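Local coordinates for soluble lytic murein transglycosylase (Escherichia coli, PDB 1QSA), which cleaves the glycosidic bonds between N-acetylmuramic acid and N-acetylglucosamine in peptidoglycan, leaving a 1,6-anhydro bond on the muramic acid residue, at residues A[156-161]-A[178-183]. Sequence-based numbering, arbitrary orientation.
Sequences AYLERI and GQMPAD. With SO4 (sulfate ion), chain M.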
ATOM      1  N   ALA A 156      -9.336  29.164   8.489  1.00 18.17           N
ATOM      2  CA  ALA A 156      -9.279  27.708   8.654  1.00 18.05           C
ATOM      3  C   ALA A 156     -10.308  27.064   7.726  1.00 16.46           C
ATOM      4  O   ALA A 156     -10.083  25.969   7.200  1.00 16.19           O
ATOM      5  CB  ALA A 156      -9.554  27.312  10.113  1.00 16.92           C
ATOM      6  N   TYR A 157     -11.423  27.757   7.509  1.00 16.31           N
ATOM      7  CA  TYR A 157     -12.480  27.264   6.626  1.00 15.46           C
ATOM      8  C   TYR A 157     -11.941  27.225   5.193  1.00 17.09           C
ATOM      9  O   TYR A 157     -12.012  26.196   4.510  1.00 15.51           O
ATOM     10  CB  TYR A 157     -13.719  28.171   6.689  1.00 15.47           C
ATOM     11  CG  TYR A 157     -14.951  27.550   6.061  1.00 15.19           C
ATOM     12  CD1 TYR A 157     -15.134  27.548   4.670  1.00 15.35           C
ATOM     13  CD2 TYR A 157     -15.906  26.913   6.851  1.00 14.96           C
ATOM     14  CE1 TYR A 157     -16.236  26.920   4.088  1.00 15.43           C
ATOM     15  CE2 TYR A 157     -17.017  26.277   6.278  1.00 15.77           C
ATOM     16  CZ  TYR A 157     -17.170  26.285   4.898  1.00 15.54           C
ATOM     17  OH  TYR A 157     -18.246  25.641   4.344  1.00 14.98           O
ATOM     18  N   LEU A 158     -11.334  28.331   4.769  1.00 17.50           N
ATOM     19  CA  LEU A 158     -10.780  28.433   3.422  1.00 16.47           C
ATOM     20  C   LEU A 158      -9.627  27.438   3.218  1.00 16.64           C
ATOM     21  O   LEU A 158      -9.488  26.851   2.139  1.00 16.04           O
ATOM     22  CB  LEU A 158     -10.321  29.873   3.163  1.00 18.77           C
ATOM     23  CG  LEU A 158     -10.230  30.292   1.697  1.00 20.43           C
ATOM     24  CD1 LEU A 158     -11.596  30.154   1.013  1.00 22.20           C
ATOM     25  CD2 LEU A 158      -9.727  31.729   1.624  1.00 24.72           C
ATOM     26  N   GLU A 159      -8.839  27.204   4.268  1.00 16.21           N
ATOM     27  CA  GLU A 159      -7.729  26.252   4.210  1.00 14.45           C
ATOM     28  C   GLU A 159      -8.215  24.823   3.938  1.00 13.87           C
ATOM     29  O   GLU A 159      -7.561  24.062   3.217  1.00 12.68           O
ATOM     30  CB  GLU A 159      -6.914  26.311   5.509  1.00 16.63           C
ATOM     31  CG  GLU A 159      -5.848  25.220   5.670  1.00 16.61           C
ATOM     32  CD  GLU A 159      -4.751  25.251   4.609  1.00 21.41           C
ATOM     33  OE1 GLU A 159      -4.710  26.201   3.790  1.00 21.68           O
ATOM     34  OE2 GLU A 159      -3.922  24.311   4.599  1.00 20.41           O
ATOM     35  N   ARG A 160      -9.354  24.442   4.516  1.00 12.62           N
ATOM     36  CA  ARG A 160      -9.855  23.103   4.248  1.00 10.38           C
ATOM     37  C   ARG A 160     -10.265  22.959   2.781  1.00 11.63           C
ATOM     38  O   ARG A 160     -10.125  21.874   2.206  1.00 12.23           O
ATOM     39  CB  ARG A 160     -11.017  22.709   5.171  1.00 10.98           C
ATOM     40  CG  ARG A 160     -11.319  21.221   5.030  1.00 11.79           C
ATOM     41  CD  ARG A 160     -12.378  20.701   5.995  1.00 12.14           C
ATOM     42  NE  ARG A 160     -12.424  19.245   5.922  1.00 10.86           N
ATOM     43  CZ  ARG A 160     -13.468  18.497   6.255  1.00 12.26           C
ATOM     44  NH1 ARG A 160     -14.590  19.066   6.682  1.00 13.14           N
ATOM     45  NH2 ARG A 160     -13.391  17.171   6.140  1.00 12.82           N
ATOM     46  N   ILE A 161     -10.787  24.036   2.185  1.00 10.76           N
ATOM     47  CA  ILE A 161     -11.173  24.016   0.766  1.00 11.81           C
ATOM     48  C   ILE A 161      -9.919  23.763  -0.082  1.00 12.03           C
ATOM     49  O   ILE A 161      -9.928  22.921  -0.990  1.00 11.97           O
ATOM     50  CB  ILE A 161     -11.866  25.347   0.333  1.00 12.17           C
ATOM     51  CG1 ILE A 161     -13.261  25.430   0.965  1.00 14.36           C
ATOM     52  CG2 ILE A 161     -11.929  25.441  -1.195  1.00 14.86           C
ATOM     53  CD1 ILE A 161     -14.049  26.665   0.610  1.00 13.96           C
ATOM     54  N   GLY A 178     -20.419  25.732  -0.901  1.00 14.45           N
ATOM     55  CA  GLY A 178     -21.861  25.947  -0.859  1.00 16.11           C
ATOM     56  C   GLY A 178     -22.304  26.542   0.475  1.00 16.32           C
ATOM     57  O   GLY A 178     -23.348  27.182   0.554  1.00 17.89           O
ATOM     58  N   GLN A 179     -21.517  26.314   1.524  1.00 16.39           N
ATOM     59  CA  GLN A 179     -21.807  26.841   2.864  1.00 17.85           C
ATOM     60  C   GLN A 179     -20.759  27.901   3.233  1.00 16.57           C
ATOM     61  O   GLN A 179     -20.475  28.120   4.401  1.00 16.27           O
ATOM     62  CB  GLN A 179     -21.743  25.705   3.903  0.50 18.09           C
ATOM     63  CG  GLN A 179     -22.525  24.434   3.549  0.50 20.64           C
ATOM     64  CD  GLN A 179     -22.237  23.268   4.493  0.50 20.88           C
ATOM     65  OE1 GLN A 179     -21.585  23.425   5.524  0.50 23.26           O
ATOM     66  NE2 GLN A 179     -22.729  22.090   4.138  0.50 25.34           N
ATOM     67  N   MET A 180     -20.186  28.566   2.234  1.00 17.41           N
ATOM     68  CA  MET A 180     -19.135  29.563   2.471  1.00 15.55           C
ATOM     69  C   MET A 180     -19.444  30.699   3.456  1.00 17.87           C
ATOM     70  O   MET A 180     -20.542  31.266   3.437  1.00 18.86           O
ATOM     71  CB  MET A 180     -18.737  30.207   1.136  1.00 16.61           C
ATOM     72  CG  MET A 180     -17.447  30.997   1.184  1.00 16.38           C
ATOM     73  SD  MET A 180     -16.033  29.909   1.260  1.00 17.24           S
ATOM     74  CE  MET A 180     -15.565  29.835  -0.487  1.00 15.90           C
ATOM     75  N   PRO A 181     -18.500  31.001   4.370  1.00 17.38           N
ATOM     76  CA  PRO A 181     -18.718  32.097   5.320  1.00 18.46           C
ATOM     77  C   PRO A 181     -18.824  33.371   4.470  1.00 19.36           C
ATOM     78  O   PRO A 181     -18.261  33.434   3.373  1.00 18.55           O
ATOM     79  CB  PRO A 181     -17.421  32.114   6.127  1.00 18.61           C
ATOM     80  CG  PRO A 181     -16.993  30.676   6.126  1.00 18.43           C
ATOM     81  CD  PRO A 181     -17.314  30.206   4.730  1.00 16.64           C
ATOM     82  N   ALA A 182     -19.517  34.387   4.976  1.00 19.78           N
ATOM     83  CA  ALA A 182     -19.689  35.640   4.237  1.00 20.78           C
ATOM     84  C   ALA A 182     -18.388  36.275   3.745  1.00 21.07           C
ATOM     85  O   ALA A 182     -18.370  36.890   2.677  1.00 22.41           O
ATOM     86  CB  ALA A 182     -20.482  36.641   5.076  1.00 22.10           C
ATOM     87  N   ASP A 183     -17.304  36.075   4.493  1.00 20.08           N
ATOM     88  CA  ASP A 183     -15.987  36.625   4.154  1.00 22.24           C
ATOM     89  C   ASP A 183     -15.553  36.317   2.717  1.00 22.07           C
ATOM     90  O   ASP A 183     -14.994  37.183   2.023  1.00 23.14           O
ATOM     91  CB  ASP A 183     -14.897  36.052   5.074  1.00 23.58           C
ATOM     92  CG  ASP A 183     -15.224  36.191   6.547  1.00 28.07           C
ATOM     93  OD1 ASP A 183     -16.230  35.594   7.014  1.00 28.28           O
ATOM     94  OD2 ASP A 183     -14.435  36.865   7.244  1.00 28.79           O
TER
HETATM   95  S   SO4 M 712     -21.178  33.359   8.221  1.00 61.99           S
HETATM   96  O1  SO4 M 712     -19.805  33.861   8.427  1.00 61.02           O
HETATM   97  O2  SO4 M 712     -21.597  33.615   6.830  1.00 61.12           O
HETATM   98  O3  SO4 M 712     -21.229  31.909   8.505  1.00 61.19           O
HETATM   99  O4  SO4 M 712     -22.102  34.063   9.137  1.00 62.75           O
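The hydroxyl of Tyr157 meets two backbone carbonyls: it is hydrogen-bonded to Leu176 O in helix 170-178, while Gln179 O, itself bound by Arg147 NH1, stands 3.3 Å from Tyr157 OH without a hydrogen bond between them. Gln179 CB also packs against the phenol oxygen, 3.5 Å from Tyr157 OH. With CG anti to the backbone N (chi1 -166°), the phenol reaches from helix 154-166 to the loop 179-183. There Pro181 lies over one ring face in a CH-pi contact. Its CD sits 3.6 Å from the centroid of the Tyr157 ring and 19° off the ring normal, displaced toward CD1 and CE1, while its CG lies above the inner end of the ring near Tyr157 CG. Met180 makes an oblique Met-aromatic contact, its SD 5.2 Å from the centroid of the Tyr157 ring. Bends at chi2 and chi3 turn the methyl toward helix 154-166, where Met180 CE meets Ile161 CD1 at 3.7 Å and, more loosely, Leu158 CD1. Ala188 and Ile191 of helix 185-196 also touch Met180, so its side chain lies between helices 154-166 and 185-196. Beyond the proline, Ala182 N donates a hydrogen bond to a sulfate, probably from the crystallisation liquor, that Arg147 also binds. Away from the predicted active site, this aromatic-proline packing of an interhelical loop on helix 154-166 is a piece of the all-helical alpha-superhelix of Slt70.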